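Local coordinates for aspartate aminotransferase, cytoplasmic (Schizosaccharomyces pombe 972h-, PDB 6JPK), which catalyses the pyridoxal 5'-phosphate-dependent transfer of an amino group from L-aspartate to 2-oxoglutarate, giving oxaloacetate and L-glutamate, and works as a homodimer, at residues E97-A101 with A271-K277; L87-H93 with L237-V241; L338-P344 with F401-R406. The protein carries 1 engineered substitution. All blocks are in the same frame, centred on the assembly; numbering follows the deposited sequence.

Contact 1: residues E97-A101 with A271-K277; sequences EDRVA and AKDASTK
The carbonyl oxygen of A271 is gripped by the R99 side chain and by a water at the edge of the large mixed sheet of this aminotransferase, where strand 100-106 begins and strand 264-270, its antiparallel neighbour, hands over to helix 274-289. R99 NE gives the main bond, 2.9 Å to A271 O, with the acceptor almost exactly in the guanidinium plane and the N-H nearly straight on it (168°). R99 NH2 adds a weak bond to the same oxygen, and the water, which accepts from NH2, donates weakly to it. At another edge of the group, R99 NH1 pairs with E97 OE1 in a salt bridge whose hydrogen bond is weak and long (3.3 Å), so partners in one plane limit its rotation. A bend at chi3 (57°) brings the guanidinium round to A271, while R99 CG lies against D273 CA. The backbones are tied the other way by A271 N, which donates to R99 O at 2.7 Å.

Past this point helix 274-289 starts. D273 is its N-cap, OD1 accepting from T276 N at 2.9 Å, and A274 CA makes a CH...O contact with the carbonyl of D98, the first residue beyond helix 93-96, whose positive phi belongs to the Schellman motif that closes it. K277 then folds back along the backbone of 99-101: its chain, bent at chi2 and chi3, sets CG 3.4 Å from A101 N. Crossing the D98 side chain at about a right angle, K277 ends in a salt bridge, NZ to D98 OD1 at 2.9 Å, reaching that oxygen from above the carboxylate plane.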
ATOM      1  N   GLU A  97     -28.434  -5.122   4.740  1.00 11.16           N
ATOM      2  CA  GLU A  97     -28.809  -5.776   3.492  1.00 10.90           C
ATOM      3  C   GLU A  97     -27.610  -6.282   2.697  1.00 14.94           C
ATOM      4  O   GLU A  97     -27.804  -6.832   1.609  1.00 15.58           O
ATOM      5  CB  GLU A  97     -29.631  -4.825   2.617  1.00 14.44           C
ATOM      6  CG  GLU A  97     -30.995  -4.457   3.194  1.00 15.23           C
ATOM      7  CD  GLU A  97     -31.725  -3.403   2.361  1.00 19.55           C
ATOM      8  OE1 GLU A  97     -31.429  -3.292   1.146  1.00 22.44           O
ATOM      9  OE2 GLU A  97     -32.593  -2.686   2.912  1.00 20.05           O
ATOM     10  N   ASP A  98     -26.380  -6.091   3.187  1.00 12.38           N
ATOM     11  CA  ASP A  98     -25.182  -6.607   2.512  1.00 13.85           C
ATOM     12  C   ASP A  98     -24.988  -5.944   1.146  1.00 12.91           C
ATOM     13  O   ASP A  98     -24.636  -6.597   0.159  1.00 10.20           O
ATOM     14  CB  ASP A  98     -25.247  -8.138   2.376  1.00 16.48           C
ATOM     15  CG  ASP A  98     -23.906  -8.767   2.011  1.00 21.12           C
ATOM     16  OD1 ASP A  98     -22.866  -8.312   2.533  1.00 24.11           O
ATOM     17  OD2 ASP A  98     -23.900  -9.734   1.213  1.00 26.76           O
ATOM     18  N   ARG A  99     -25.219  -4.635   1.079  1.00 10.78           N
ATOM     19  CA  ARG A  99     -25.112  -3.902  -0.176  1.00  9.64           C
ATOM     20  C   ARG A  99     -23.818  -3.100  -0.327  1.00 10.95           C
ATOM     21  O   ARG A  99     -23.622  -2.473  -1.375  1.00  9.48           O
ATOM     22  CB  ARG A  99     -26.315  -2.964  -0.336  1.00  9.81           C
ATOM     23  CG  ARG A  99     -27.600  -3.669  -0.789  1.00 11.20           C
ATOM     24  CD  ARG A  99     -28.816  -2.746  -0.646  1.00 11.83           C
ATOM     25  NE  ARG A  99     -28.645  -1.508  -1.397  1.00 13.33           N
ATOM     26  CZ  ARG A  99     -29.497  -0.488  -1.359  1.00 14.27           C
ATOM     27  NH1 ARG A  99     -30.590  -0.559  -0.593  1.00 12.45           N
ATOM     28  NH2 ARG A  99     -29.254   0.600  -2.082  1.00 11.53           N
ATOM     29  N   VAL A 100     -22.924  -3.095   0.661  1.00  8.97           N
ATOM     30  CA  VAL A 100     -21.702  -2.292   0.578  1.00  8.60           C
ATOM     31  C   VAL A 100     -20.515  -3.234   0.415  1.00 10.16           C
ATOM     32  O   VAL A 100     -20.287  -4.109   1.258  1.00  8.99           O
ATOM     33  CB  VAL A 100     -21.525  -1.379   1.806  1.00  8.43           C
ATOM     34  CG1 VAL A 100     -20.278  -0.499   1.650  1.00  9.92           C
ATOM     35  CG2 VAL A 100     -22.744  -0.503   2.006  1.00  8.57           C
ATOM     36  N   ALA A 101     -19.778  -3.077  -0.685  1.00 11.27           N
ATOM     37  CA  ALA A 101     -18.507  -3.771  -0.885  1.00 12.68           C
ATOM     38  C   ALA A 101     -17.406  -2.858  -0.361  1.00 11.45           C
ATOM     39  O   ALA A 101     -17.198  -1.769  -0.895  1.00 12.86           O
ATOM     40  CB  ALA A 101     -18.287  -4.106  -2.361  1.00 10.63           C
ATOM     41  N   ALA A 271     -23.805  -0.846  -3.519  1.00  9.34           N
ATOM     42  CA  ALA A 271     -24.562  -1.523  -4.558  1.00  9.90           C
ATOM     43  C   ALA A 271     -26.064  -1.344  -4.359  1.00 12.37           C
ATOM     44  O   ALA A 271     -26.542  -1.009  -3.269  1.00  9.78           O
ATOM     45  CB  ALA A 271     -24.221  -3.015  -4.580  1.00  9.59           C
ATOM     46  N   LYS A 272     -26.817  -1.591  -5.431  1.00 10.14           N
ATOM     47  CA  LYS A 272     -28.265  -1.640  -5.295  1.00 14.69           C
ATOM     48  C   LYS A 272     -28.741  -2.982  -4.754  1.00 15.72           C
ATOM     49  O   LYS A 272     -29.863  -3.066  -4.255  1.00 14.69           O
ATOM     50  CB  LYS A 272     -28.940  -1.349  -6.638  1.00 16.09           C
ATOM     51  CG  LYS A 272     -28.765   0.096  -7.093  1.00 22.01           C
ATOM     52  CD  LYS A 272     -29.160   0.267  -8.537  1.00 25.90           C
ATOM     53  CE  LYS A 272     -30.663   0.227  -8.701  1.00 28.37           C
ATOM     54  NZ  LYS A 272     -31.256   1.523  -8.312  1.00 28.30           N
ATOM     55  N   ASP A 273     -27.923  -4.027  -4.842  1.00 13.39           N
ATOM     56  CA  ASP A 273     -28.310  -5.321  -4.291  1.00 18.97           C
ATOM     57  C   ASP A 273     -27.061  -6.127  -3.958  1.00 18.04           C
ATOM     58  O   ASP A 273     -25.964  -5.854  -4.463  1.00 15.38           O
ATOM     59  CB  ASP A 273     -29.216  -6.093  -5.250  1.00 21.30           C
ATOM     60  CG  ASP A 273     -28.631  -6.199  -6.630  1.00 29.03           C
ATOM     61  OD1 ASP A 273     -27.596  -6.891  -6.767  1.00 32.35           O
ATOM     62  OD2 ASP A 273     -29.205  -5.586  -7.572  1.00 31.23           O
ATOM     63  N   ALA A 274     -27.260  -7.135  -3.105  1.00 10.97           N
ATOM     64  CA  ALA A 274     -26.150  -7.937  -2.602  1.00 10.78           C
ATOM     65  C   ALA A 274     -25.448  -8.680  -3.730  1.00 11.25           C
ATOM     66  O   ALA A 274     -24.225  -8.853  -3.700  1.00 10.56           O
ATOM     67  CB  ALA A 274     -26.660  -8.931  -1.548  1.00 11.05           C
ATOM     68  N   SER A 275     -26.214  -9.144  -4.717  1.00 12.30           N
ATOM     69  CA  SER A 275     -25.642  -9.865  -5.849  1.00 15.00           C
ATOM     70  C   SER A 275     -24.564  -9.040  -6.551  1.00 13.85           C
ATOM     71  O   SER A 275     -23.445  -9.517  -6.777  1.00 11.82           O
ATOM     72  CB  SER A 275     -26.752 -10.242  -6.829  1.00 16.61           C
ATOM     73  OG  SER A 275     -26.199 -10.928  -7.932  1.00 26.31           O
ATOM     74  N   THR A 276     -24.876  -7.792  -6.898  1.00 10.88           N
ATOM     75  CA  THR A 276     -23.880  -6.956  -7.572  1.00 10.56           C
ATOM     76  C   THR A 276     -22.754  -6.550  -6.620  1.00 13.51           C
ATOM     77  O   THR A 276     -21.589  -6.452  -7.037  1.00 12.61           O
ATOM     78  CB  THR A 276     -24.568  -5.727  -8.166  1.00 10.59           C
ATOM     79  OG1 THR A 276     -25.595  -6.160  -9.064  1.00 11.09           O
ATOM     80  CG2 THR A 276     -23.565  -4.807  -8.903  1.00 10.30           C
ATOM     81  N   LYS A 277     -23.077  -6.331  -5.341  1.00 11.41           N
ATOM     82  CA  LYS A 277     -22.046  -6.104  -4.333  1.00 10.65           C
ATOM     83  C   LYS A 277     -20.969  -7.179  -4.405  1.00  9.54           C
ATOM     84  O   LYS A 277     -19.772  -6.881  -4.400  1.00  9.24           O
ATOM     85  CB  LYS A 277     -22.687  -6.068  -2.941  1.00 12.36           C
ATOM     86  CG  LYS A 277     -21.758  -5.595  -1.825  1.00 15.99           C
ATOM     87  CD  LYS A 277     -20.875  -6.693  -1.260  1.00 19.48           C
ATOM     88  CE  LYS A 277     -21.669  -7.732  -0.522  1.00 24.66           C
ATOM     89  NZ  LYS A 277     -20.802  -8.441   0.468  1.00 24.22           N
TER
HETATM   90  O   HOH W   1     -27.161   1.908  -3.972  1.00 26.99           O

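Contact 2: residues L87-H93 with L237-V241; sequences LFRPNPH and LNEFV
N238 is bonded to L87 and N91 through both ends of its amide, joining helix 235-241 to the turn that follows helix 77-87. N238 ND2 donates to L87 O at 2.9 Å, in the carbonyl plane, and also to S234 O one turn back. N238 OD1 accepts from N91 ND2 at 3.0 Å on a lone pair; the two amides lie nearly coplanar, 19° between planes, as their side chains run past each other in opposite directions. N91 is presented by the type I turn F88-N91, closed by N91 N to F88 O. A water links the same two residues differently, accepting from N91 ND2 and donating to the backbone carbonyl N238 O.

Carbon atoms pack around the amide. With CG anti to its carbonyl carbon (chi1 -65°), F88 brings its ring edge to N238 OD1, 3.5 Å from CD1, and P90 CD lies against the same amide.

The apolar contacts are few: F88 CE1 rests 3.8 Å from V241 CG2 and more loosely on L237 CB, and the CD2 methyls of L87 and L237 meet at 3.9 Å.

These two leucines both reach V249 of strand 247-252 and I220 of strand 215-220, so the helix and the turn close side by side over the central sheet.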
ATOM      1  N   LEU A  87     -19.746   6.047   8.144  1.00  9.06           N
ATOM      2  CA  LEU A  87     -20.153   6.869   6.999  1.00 11.37           C
ATOM      3  C   LEU A  87     -21.665   6.972   6.883  1.00 11.18           C
ATOM      4  O   LEU A  87     -22.187   8.003   6.448  1.00  8.29           O
ATOM      5  CB  LEU A  87     -19.620   6.279   5.690  1.00 11.11           C
ATOM      6  CG  LEU A  87     -18.125   6.348   5.404  1.00 16.40           C
ATOM      7  CD1 LEU A  87     -17.812   5.646   4.086  1.00 15.98           C
ATOM      8  CD2 LEU A  87     -17.660   7.807   5.387  1.00 11.61           C
ATOM      9  N   PHE A  88     -22.378   5.895   7.208  1.00  8.17           N
ATOM     10  CA  PHE A  88     -23.789   5.733   6.896  1.00 10.75           C
ATOM     11  C   PHE A  88     -24.614   5.510   8.158  1.00 12.67           C
ATOM     12  O   PHE A  88     -25.545   4.698   8.175  1.00  9.99           O
ATOM     13  CB  PHE A  88     -23.999   4.573   5.914  1.00  8.50           C
ATOM     14  CG  PHE A  88     -23.374   4.806   4.545  1.00 10.00           C
ATOM     15  CD1 PHE A  88     -23.829   5.834   3.724  1.00  9.90           C
ATOM     16  CD2 PHE A  88     -22.348   3.999   4.088  1.00 10.72           C
ATOM     17  CE1 PHE A  88     -23.263   6.060   2.465  1.00 11.51           C
ATOM     18  CE2 PHE A  88     -21.776   4.216   2.832  1.00 14.64           C
ATOM     19  CZ  PHE A  88     -22.233   5.253   2.025  1.00 12.46           C
ATOM     20  N   ARG A  89     -24.307   6.243   9.227  1.00  8.76           N
ATOM     21  CA  ARG A  89     -25.108   6.096  10.443  1.00 13.93           C
ATOM     22  C   ARG A  89     -26.599   6.339  10.205  1.00 14.33           C
ATOM     23  O   ARG A  89     -27.410   5.574  10.761  1.00 15.31           O
ATOM     24  CB  ARG A  89     -24.548   6.998  11.561  1.00 11.12           C
ATOM     25  CG  ARG A  89     -23.049   6.741  11.868  1.00 14.04           C
ATOM     26  CD  ARG A  89     -22.689   6.869  13.361  1.00 17.47           C
ATOM     27  NE  ARG A  89     -22.687   8.256  13.818  1.00 21.66           N
ATOM     28  CZ  ARG A  89     -22.663   8.636  15.095  1.00 22.68           C
ATOM     29  NH1 ARG A  89     -22.644   7.731  16.070  1.00 18.94           N
ATOM     30  NH2 ARG A  89     -22.668   9.930  15.395  1.00 23.02           N
ATOM     31  N   PRO A  90     -27.033   7.318   9.396  1.00 12.18           N
ATOM     32  CA  PRO A  90     -28.474   7.426   9.096  1.00 10.07           C
ATOM     33  C   PRO A  90     -29.010   6.339   8.173  1.00 12.47           C
ATOM     34  O   PRO A  90     -30.225   6.303   7.956  1.00 12.20           O
ATOM     35  CB  PRO A  90     -28.598   8.800   8.421  1.00 11.80           C
ATOM     36  CG  PRO A  90     -27.324   9.540   8.786  1.00 12.63           C
ATOM     37  CD  PRO A  90     -26.286   8.470   8.856  1.00 10.97           C
ATOM     38  N   ASN A  91     -28.176   5.463   7.612  1.00 10.44           N
ATOM     39  CA  ASN A  91     -28.642   4.456   6.651  1.00 11.00           C
ATOM     40  C   ASN A  91     -28.058   3.078   6.959  1.00  9.67           C
ATOM     41  O   ASN A  91     -27.377   2.474   6.122  1.00 10.08           O
ATOM     42  CB  ASN A  91     -28.291   4.888   5.228  1.00 10.18           C
ATOM     43  CG  ASN A  91     -29.179   6.005   4.724  1.00 12.52           C
ATOM     44  OD1 ASN A  91     -30.365   5.810   4.546  1.00 13.83           O
ATOM     45  ND2 ASN A  91     -28.601   7.180   4.478  1.00 10.21           N
ATOM     46  N   PRO A  92     -28.325   2.536   8.155  1.00 10.50           N
ATOM     47  CA  PRO A  92     -27.753   1.224   8.503  1.00  9.99           C
ATOM     48  C   PRO A  92     -28.237   0.088   7.614  1.00 11.26           C
ATOM     49  O   PRO A  92     -27.581  -0.962   7.577  1.00 10.01           O
ATOM     50  CB  PRO A  92     -28.194   1.021   9.962  1.00 11.66           C
ATOM     51  CG  PRO A  92     -29.457   1.843  10.092  1.00 13.05           C
ATOM     52  CD  PRO A  92     -29.222   3.051   9.211  1.00 12.12           C
ATOM     53  N   HIS A  93     -29.357   0.264   6.898  1.00 11.56           N
ATOM     54  CA  HIS A  93     -29.868  -0.802   6.035  1.00 15.94           C
ATOM     55  C   HIS A  93     -28.909  -1.138   4.897  1.00 12.76           C
ATOM     56  O   HIS A  93     -28.973  -2.252   4.365  1.00 12.92           O
ATOM     57  CB  HIS A  93     -31.231  -0.414   5.447  1.00 14.37           C
ATOM     58  CG  HIS A  93     -31.143   0.664   4.414  1.00 16.38           C
ATOM     59  ND1 HIS A  93     -31.005   1.997   4.740  1.00 16.66           N
ATOM     60  CD2 HIS A  93     -31.144   0.606   3.059  1.00 15.67           C
ATOM     61  CE1 HIS A  93     -30.936   2.713   3.630  1.00 17.02           C
ATOM     62  NE2 HIS A  93     -31.016   1.893   2.597  1.00 17.26           N
ATOM     63  N   LEU A 237     -23.125  12.422   1.475  1.00  9.60           N
ATOM     64  CA  LEU A 237     -23.173  10.988   1.213  1.00 13.65           C
ATOM     65  C   LEU A 237     -24.543  10.409   1.499  1.00 13.85           C
ATOM     66  O   LEU A 237     -25.097   9.651   0.694  1.00 13.24           O
ATOM     67  CB  LEU A 237     -22.156  10.257   2.088  1.00 17.87           C
ATOM     68  CG  LEU A 237     -20.844   9.810   1.497  1.00 20.40           C
ATOM     69  CD1 LEU A 237     -20.116  11.030   0.987  1.00 22.51           C
ATOM     70  CD2 LEU A 237     -20.064   9.098   2.593  1.00 15.42           C
ATOM     71  N   ASN A 238     -25.072  10.700   2.683  1.00  8.38           N
ATOM     72  CA  ASN A 238     -26.327  10.091   3.092  1.00  8.70           C
ATOM     73  C   ASN A 238     -27.506  10.692   2.347  1.00  8.98           C
ATOM     74  O   ASN A 238     -28.522  10.015   2.146  1.00  9.58           O
ATOM     75  CB  ASN A 238     -26.483  10.217   4.605  1.00  8.78           C
ATOM     76  CG  ASN A 238     -25.588   9.230   5.342  1.00 11.78           C
ATOM     77  OD1 ASN A 238     -25.889   8.036   5.413  1.00 11.42           O
ATOM     78  ND2 ASN A 238     -24.469   9.708   5.841  1.00  8.39           N
ATOM     79  N   GLU A 239     -27.392  11.946   1.922  1.00  8.94           N
ATOM     80  CA  GLU A 239     -28.453  12.505   1.091  1.00 11.03           C
ATOM     81  C   GLU A 239     -28.509  11.798  -0.256  1.00 12.35           C
ATOM     82  O   GLU A 239     -29.598  11.497  -0.767  1.00 11.56           O
ATOM     83  CB  GLU A 239     -28.246  14.007   0.907  1.00  9.18           C
ATOM     84  CG  GLU A 239     -29.497  14.742   0.435  1.00 22.60           C
ATOM     85  CD  GLU A 239     -30.624  14.750   1.483  1.00 26.86           C
ATOM     86  OE1 GLU A 239     -30.381  14.445   2.685  1.00 28.49           O
ATOM     87  OE2 GLU A 239     -31.764  15.069   1.097  1.00 28.06           O
ATOM     88  N   PHE A 240     -27.338  11.496  -0.831  1.00  8.97           N
ATOM     89  CA  PHE A 240     -27.305  10.847  -2.133  1.00  9.02           C
ATOM     90  C   PHE A 240     -27.908   9.450  -2.078  1.00  9.21           C
ATOM     91  O   PHE A 240     -28.483   8.992  -3.073  1.00  9.45           O
ATOM     92  CB  PHE A 240     -25.870  10.807  -2.673  1.00  8.69           C
ATOM     93  CG  PHE A 240     -25.786  10.418  -4.124  1.00 13.30           C
ATOM     94  CD1 PHE A 240     -26.129  11.323  -5.114  1.00 14.61           C
ATOM     95  CD2 PHE A 240     -25.378   9.148  -4.497  1.00 12.26           C
ATOM     96  CE1 PHE A 240     -26.070  10.971  -6.457  1.00 15.53           C
ATOM     97  CE2 PHE A 240     -25.315   8.785  -5.844  1.00 15.40           C
ATOM     98  CZ  PHE A 240     -25.661   9.695  -6.824  1.00 15.24           C
ATOM     99  N   VAL A 241     -27.826   8.777  -0.924  1.00 10.27           N
ATOM    100  CA  VAL A 241     -28.403   7.436  -0.788  1.00 10.15           C
ATOM    101  C   VAL A 241     -29.887   7.434  -1.137  1.00 11.02           C
ATOM    102  O   VAL A 241     -30.401   6.455  -1.697  1.00 12.66           O
ATOM    103  CB  VAL A 241     -28.172   6.886   0.636  1.00 10.24           C
ATOM    104  CG1 VAL A 241     -28.917   5.545   0.821  1.00 10.42           C
ATOM    105  CG2 VAL A 241     -26.682   6.708   0.913  1.00  8.89           C
TER
HETATM  106  O   HOH W   2     -30.557   9.641   3.994  1.00 18.65           O

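Contact 3: residues L338-P344 with F401-R406; sequences LVALKTP and FNHAVR
T343 and N402 form the close polar centre of this contact: T343 OG1 donates to N402 OD1 at 2.8 Å, and the same oxygen also accepts from R406 NE, one helical turn on, at 2.9 Å. With CG anti to the backbone N (chi1 175°), N402 places OD1 within reach of both donors. Around it the packing is apolar. L341 CD1 rests on N402 CB, L338 CD2 reaches F401 CB at 3.9 Å, and T343 CG2 fits against V405 CB, the two side chains crossing at about a right angle.

The solvent side, at K342, P344 and R406, is looser. R406 stretches from CG to NE across the chain turn, its NH2 donating to L341 O at 2.9 Å in the carbonyl plane, while P344 CD sits over one guanidinium face, off toward the rim. Replacing N402 with a leucine would probably leave T343 OG1 and R406 NE without their shared acceptor.

W347 NE1 donates to T343 O. K342, at positive phi just beyond the long helix 310-340, belongs to the Schellman motif that closes it, and this turn docks on helix 394-407 in the small domain of fold type I aminotransferases, built from the C-terminal part of the chain together with N-terminal residues.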
ATOM      1  N   LEU A 338      -7.637  40.824  10.118  1.00 11.82           N
ATOM      2  CA  LEU A 338      -7.734  41.481   8.821  1.00 11.81           C
ATOM      3  C   LEU A 338      -8.842  42.532   8.815  1.00 16.48           C
ATOM      4  O   LEU A 338      -8.690  43.598   8.206  1.00 16.23           O
ATOM      5  CB  LEU A 338      -7.972  40.436   7.731  1.00 12.29           C
ATOM      6  CG  LEU A 338      -6.828  39.449   7.513  1.00 13.06           C
ATOM      7  CD1 LEU A 338      -7.258  38.344   6.552  1.00 11.61           C
ATOM      8  CD2 LEU A 338      -5.614  40.181   6.973  1.00 18.41           C
ATOM      9  N   VAL A 339      -9.968  42.245   9.476  1.00 16.46           N
ATOM     10  CA  VAL A 339     -11.030  43.242   9.604  1.00 14.42           C
ATOM     11  C   VAL A 339     -10.535  44.430  10.423  1.00 20.32           C
ATOM     12  O   VAL A 339     -10.691  45.593  10.026  1.00 19.84           O
ATOM     13  CB  VAL A 339     -12.295  42.609  10.221  1.00 17.46           C
ATOM     14  CG1 VAL A 339     -13.281  43.694  10.655  1.00 17.44           C
ATOM     15  CG2 VAL A 339     -12.963  41.668   9.219  1.00 15.99           C
ATOM     16  N   ALA A 340      -9.896  44.149  11.563  1.00 19.80           N
ATOM     17  CA  ALA A 340      -9.413  45.215  12.440  1.00 18.91           C
ATOM     18  C   ALA A 340      -8.354  46.070  11.755  1.00 19.54           C
ATOM     19  O   ALA A 340      -8.289  47.287  11.973  1.00 19.65           O
ATOM     20  CB  ALA A 340      -8.851  44.613  13.727  1.00 16.73           C
ATOM     21  N   LEU A 341      -7.496  45.449  10.948  1.00 18.85           N
ATOM     22  CA  LEU A 341      -6.515  46.194  10.171  1.00 13.71           C
ATOM     23  C   LEU A 341      -7.130  46.877   8.961  1.00 16.24           C
ATOM     24  O   LEU A 341      -6.419  47.603   8.259  1.00 17.94           O
ATOM     25  CB  LEU A 341      -5.386  45.260   9.719  1.00 13.31           C
ATOM     26  CG  LEU A 341      -4.486  44.728  10.835  1.00 13.37           C
ATOM     27  CD1 LEU A 341      -3.638  43.556  10.363  1.00 12.90           C
ATOM     28  CD2 LEU A 341      -3.603  45.861  11.381  1.00 14.46           C
ATOM     29  N   LYS A 342      -8.415  46.634   8.688  1.00 21.45           N
ATOM     30  CA  LYS A 342      -9.122  47.247   7.558  1.00 24.55           C
ATOM     31  C   LYS A 342      -8.474  46.878   6.221  1.00 20.80           C
ATOM     32  O   LYS A 342      -8.402  47.698   5.301  1.00 18.61           O
ATOM     33  CB  LYS A 342      -9.201  48.770   7.713  1.00 30.37           C
ATOM     34  CG  LYS A 342      -9.906  49.266   8.979  1.00 33.44           C
ATOM     35  CD  LYS A 342      -9.599  50.746   9.194  1.00 36.46           C
ATOM     36  CE  LYS A 342     -10.380  51.334  10.357  1.00 41.90           C
ATOM     37  NZ  LYS A 342     -11.792  51.635   9.982  1.00 44.01           N
ATOM     38  N   THR A 343      -7.989  45.642   6.115  1.00 17.87           N
ATOM     39  CA  THR A 343      -7.385  45.176   4.872  1.00 16.05           C
ATOM     40  C   THR A 343      -8.407  45.271   3.740  1.00 17.27           C
ATOM     41  O   THR A 343      -9.557  44.844   3.913  1.00 15.02           O
ATOM     42  CB  THR A 343      -6.889  43.736   5.026  1.00 14.16           C
ATOM     43  OG1 THR A 343      -6.019  43.652   6.166  1.00 14.50           O
ATOM     44  CG2 THR A 343      -6.115  43.300   3.789  1.00 11.81           C
ATOM     45  N   PRO A 344      -8.044  45.849   2.591  1.00 17.74           N
ATOM     46  CA  PRO A 344      -9.000  45.956   1.485  1.00 16.39           C
ATOM     47  C   PRO A 344      -9.550  44.595   1.092  1.00 20.04           C
ATOM     48  O   PRO A 344      -8.847  43.583   1.136  1.00 20.52           O
ATOM     49  CB  PRO A 344      -8.167  46.572   0.352  1.00 16.92           C
ATOM     50  CG  PRO A 344      -7.079  47.328   1.055  1.00 18.14           C
ATOM     51  CD  PRO A 344      -6.763  46.521   2.289  1.00 16.86           C
ATOM     52  N   PHE A 401      -0.371  39.494   5.458  1.00 11.04           N
ATOM     53  CA  PHE A 401      -1.452  39.581   4.482  1.00 10.88           C
ATOM     54  C   PHE A 401      -1.895  41.027   4.300  1.00 11.46           C
ATOM     55  O   PHE A 401      -2.062  41.503   3.169  1.00 13.21           O
ATOM     56  CB  PHE A 401      -2.642  38.711   4.908  1.00 10.59           C
ATOM     57  CG  PHE A 401      -2.414  37.212   4.770  1.00 12.00           C
ATOM     58  CD1 PHE A 401      -1.161  36.691   4.492  1.00 10.06           C
ATOM     59  CD2 PHE A 401      -3.475  36.331   4.905  1.00 14.73           C
ATOM     60  CE1 PHE A 401      -0.960  35.317   4.370  1.00 12.30           C
ATOM     61  CE2 PHE A 401      -3.285  34.950   4.786  1.00 16.63           C
ATOM     62  CZ  PHE A 401      -2.026  34.445   4.511  1.00 13.12           C
ATOM     63  N   ASN A 402      -2.097  41.739   5.410  1.00 11.63           N
ATOM     64  CA  ASN A 402      -2.525  43.130   5.334  1.00 12.06           C
ATOM     65  C   ASN A 402      -1.545  43.947   4.506  1.00 13.12           C
ATOM     66  O   ASN A 402      -1.940  44.672   3.584  1.00 13.54           O
ATOM     67  CB  ASN A 402      -2.661  43.711   6.741  1.00 12.43           C
ATOM     68  CG  ASN A 402      -2.976  45.197   6.736  1.00 12.94           C
ATOM     69  OD1 ASN A 402      -4.042  45.610   6.287  1.00 12.97           O
ATOM     70  ND2 ASN A 402      -2.052  46.004   7.240  1.00 13.37           N
ATOM     71  N   HIS A 403      -0.252  43.809   4.801  1.00 12.83           N
ATOM     72  CA  HIS A 403       0.763  44.567   4.076  1.00 13.86           C
ATOM     73  C   HIS A 403       0.787  44.177   2.599  1.00 12.44           C
ATOM     74  O   HIS A 403       0.822  45.039   1.714  1.00 12.67           O
ATOM     75  CB  HIS A 403       2.122  44.333   4.731  1.00 15.41           C
ATOM     76  CG  HIS A 403       3.198  45.260   4.268  1.00 15.14           C
ATOM     77  ND1 HIS A 403       4.459  45.262   4.823  1.00 15.01           N
ATOM     78  CD2 HIS A 403       3.205  46.212   3.304  1.00 16.21           C
ATOM     79  CE1 HIS A 403       5.200  46.176   4.217  1.00 18.47           C
ATOM     80  NE2 HIS A 403       4.464  46.763   3.287  1.00 16.49           N
ATOM     81  N   ALA A 404       0.765  42.875   2.318  1.00 11.94           N
ATOM     82  CA  ALA A 404       0.854  42.393   0.941  1.00 12.35           C
ATOM     83  C   ALA A 404      -0.314  42.900   0.095  1.00 16.14           C
ATOM     84  O   ALA A 404      -0.125  43.366  -1.036  1.00 11.87           O
ATOM     85  CB  ALA A 404       0.906  40.863   0.927  1.00 11.21           C
ATOM     86  N   VAL A 405      -1.530  42.820   0.628  1.00 11.64           N
ATOM     87  CA  VAL A 405      -2.702  43.241  -0.130  1.00 11.68           C
ATOM     88  C   VAL A 405      -2.698  44.753  -0.345  1.00 15.91           C
ATOM     89  O   VAL A 405      -3.018  45.235  -1.439  1.00 17.47           O
ATOM     90  CB  VAL A 405      -3.981  42.765   0.576  1.00 12.19           C
ATOM     91  CG1 VAL A 405      -5.228  43.444  -0.027  1.00 11.89           C
ATOM     92  CG2 VAL A 405      -4.077  41.255   0.470  1.00 10.99           C
ATOM     93  N   ARG A 406      -2.336  45.524   0.684  1.00 12.53           N
ATOM     94  CA  ARG A 406      -2.288  46.976   0.542  1.00 18.28           C
ATOM     95  C   ARG A 406      -1.202  47.403  -0.433  1.00 17.82           C
ATOM     96  O   ARG A 406      -1.371  48.378  -1.173  1.00 14.82           O
ATOM     97  CB  ARG A 406      -2.046  47.636   1.900  1.00 15.35           C
ATOM     98  CG  ARG A 406      -3.244  47.640   2.813  1.00 16.54           C
ATOM     99  CD  ARG A 406      -2.853  48.144   4.185  1.00 13.75           C
ATOM    100  NE  ARG A 406      -3.996  48.235   5.098  1.00 18.79           N
ATOM    101  CZ  ARG A 406      -4.839  49.261   5.124  1.00 21.63           C
ATOM    102  NH1 ARG A 406      -4.683  50.262   4.268  1.00 19.73           N
ATOM    103  NH2 ARG A 406      -5.845  49.286   5.988  1.00 22.15           N
TER

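Contacts 1 and 2 are neighbours, their centres about 14 Å apart on the same side of the chain's centre, and they touch where R99 NH1 packs 3.9 Å from H93 CD2. Their segments alternate along the chain: 87-93 leads through helix 93-96 into 97-101, and 237-241 precedes 271-277, so both join the same two regions of sequence around the large mixed sheet. Contact 3 lies far off, its centre about 54 Å from that of contact 1 and about 43 Å from that of contact 2. Contacts 1 and 2 lie away from the residues expected to bind the substrate. In contact 3 the F401 side chain is about 10 Å from that of R383, a probable L-aspartate-binding residue by analogy with relatives.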